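Local atomic coordinates of phosphatidylserine synthase (Haemophilus influenzae, PDB entry 3HSI), a protein that belongs to the phospholipase D superfamily of enzymes and carries two PLD-type regions in one chain. Residues V76-P81 against Q116-P121. Numbering follows the deposited sequence. Where two conformers were deposited one is given.
Sequences VKQENP and QTYQLP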
# COMPACT_ATOMS: atom_id res chain seq x y z
N VAL C 76 -27.18 -24.69 -19.87
CA VAL C 76 -27.75 -23.73 -20.82
C VAL C 76 -26.84 -23.53 -22.01
O VAL C 76 -27.31 -23.35 -23.14
CB VAL C 76 -28.15 -22.35 -20.21
CG1 VAL C 76 -29.36 -22.52 -19.37
CG2 VAL C 76 -27.00 -21.69 -19.44
N LYS C 77 -25.53 -23.58 -21.73
CA LYS C 77 -24.50 -23.44 -22.74
C LYS C 77 -24.49 -24.62 -23.71
O LYS C 77 -24.20 -24.44 -24.88
CB LYS C 77 -23.14 -23.28 -22.07
CG LYS C 77 -22.00 -23.14 -23.02
CD LYS C 77 -22.04 -21.82 -23.79
CE LYS C 77 -21.15 -21.93 -25.00
NZ LYS C 77 -21.04 -20.63 -25.72
N GLN C 78 -24.83 -25.81 -23.24
CA GLN C 78 -24.91 -26.94 -24.12
C GLN C 78 -26.19 -26.91 -24.99
O GLN C 78 -26.17 -27.42 -26.10
CB GLN C 78 -24.64 -28.30 -23.41
CG GLN C 78 -25.78 -28.88 -22.59
CD GLN C 78 -25.32 -29.91 -21.53
OE1 GLN C 78 -24.14 -30.23 -21.42
NE2 GLN C 78 -26.28 -30.42 -20.76
N GLU C 79 -27.25 -26.29 -24.47
CA GLU C 79 -28.50 -26.03 -25.20
C GLU C 79 -28.37 -24.86 -26.20
O GLU C 79 -29.04 -24.85 -27.23
CB GLU C 79 -29.64 -25.74 -24.21
CG GLU C 79 -29.86 -26.81 -23.14
CD GLU C 79 -30.79 -26.36 -21.99
OE1 GLU C 79 -30.80 -25.16 -21.62
OE2 GLU C 79 -31.51 -27.22 -21.43
N ASN C 80 -27.51 -23.88 -25.87
CA ASN C 80 -27.33 -22.63 -26.66
C ASN C 80 -25.84 -22.40 -26.95
O ASN C 80 -25.18 -21.68 -26.19
CB ASN C 80 -27.89 -21.40 -25.90
CG ASN C 80 -29.35 -21.58 -25.43
OD1 ASN C 80 -30.30 -21.34 -26.19
ND2 ASN C 80 -29.53 -21.99 -24.17
N PRO C 81 -25.29 -23.02 -28.02
CA PRO C 81 -23.83 -22.92 -28.26
C PRO C 81 -23.28 -21.50 -28.47
O PRO C 81 -22.10 -21.28 -28.21
CB PRO C 81 -23.60 -23.76 -29.52
CG PRO C 81 -24.93 -24.28 -29.97
CD PRO C 81 -25.96 -24.00 -28.90
N GLN C 116 -12.83 -29.75 -18.81
CA GLN C 116 -12.38 -31.01 -19.42
C GLN C 116 -13.42 -32.12 -19.33
O GLN C 116 -13.62 -32.87 -20.28
CB GLN C 116 -11.05 -31.47 -18.84
CG GLN C 116 -9.88 -30.56 -19.24
CD GLN C 116 -9.94 -30.16 -20.69
OE1 GLN C 116 -10.01 -28.98 -21.00
NE2 GLN C 116 -9.95 -31.13 -21.60
N THR C 117 -14.09 -32.17 -18.19
CA THR C 117 -15.11 -33.16 -17.90
C THR C 117 -16.44 -32.96 -18.66
O THR C 117 -17.04 -33.91 -19.15
CB THR C 117 -15.28 -33.26 -16.36
OG1 THR C 117 -14.24 -34.12 -15.87
CG2 THR C 117 -16.60 -33.85 -15.96
N TYR C 118 -16.92 -31.74 -18.75
CA TYR C 118 -18.11 -31.49 -19.56
C TYR C 118 -17.84 -31.63 -21.06
O TYR C 118 -18.71 -32.06 -21.80
CB TYR C 118 -18.68 -30.10 -19.26
CG TYR C 118 -19.64 -30.10 -18.11
CD1 TYR C 118 -20.97 -30.48 -18.29
CD2 TYR C 118 -19.23 -29.72 -16.82
CE1 TYR C 118 -21.87 -30.49 -17.24
CE2 TYR C 118 -20.11 -29.72 -15.75
CZ TYR C 118 -21.44 -30.11 -15.97
OH TYR C 118 -22.33 -30.11 -14.92
N GLN C 119 -16.62 -31.27 -21.47
CA GLN C 119 -16.22 -31.13 -22.88
C GLN C 119 -17.34 -30.69 -23.82
O GLN C 119 -17.82 -31.44 -24.66
CB GLN C 119 -15.45 -32.35 -23.38
CG GLN C 119 -16.22 -33.65 -23.46
CD GLN C 119 -15.32 -34.86 -23.65
OE1 GLN C 119 -14.10 -34.73 -23.86
NE2 GLN C 119 -15.91 -36.04 -23.57
N LEU C 120 -17.77 -29.44 -23.66
CA LEU C 120 -18.70 -28.82 -24.60
C LEU C 120 -18.09 -28.84 -26.00
O LEU C 120 -16.88 -28.66 -26.15
CB LEU C 120 -18.95 -27.36 -24.22
CG LEU C 120 -19.64 -27.08 -22.88
CD1 LEU C 120 -19.27 -25.67 -22.39
CD2 LEU C 120 -21.15 -27.25 -22.99
N PRO C 121 -18.94 -29.04 -27.04
CA PRO C 121 -18.42 -29.12 -28.40
C PRO C 121 -17.72 -27.81 -28.76
O PRO C 121 -16.63 -27.82 -29.33
CB PRO C 121 -19.68 -29.32 -29.26
CG PRO C 121 -20.76 -29.76 -28.30
CD PRO C 121 -20.42 -29.05 -27.01
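The amide end of Q78 approaches the Y118 ring obliquely and only loosely, OE1 of Q78 standing 4.5 Å from CD1 of Y118, while Y74, four residues before Q78 on helix 64-79, stacks on the same ring. This is the meeting of two helix C-termini, 64-79 and 107-118, at the outer end of a phospholipase D-type α/β fold, about 31 Å from the centre of the chain (centre to centre). No hydrogen bond joins the segments; the buried L120, just past the second helix, supplies the largest share of the contact with its two methyls. CD2 of L120 rests 3.7 Å from CB of Q78, and CD1 of L120 lies 3.8 Å from CG of K77, whose chain crosses the leucine at about a right angle. K77 begins with CG anti to the backbone N (chi1 179°), which lays CG against the leucine, then bends at chi2 and carries its ammonium away to the carbonyls of P81 and L83, bridging the turn that leads into strand 84-90. N80, the first residue beyond helical geometry, sends its amide back to the helix end: ND2 of N80 donates to O of V76 at 2.8 Å, tilted 25° from the carbonyl plane.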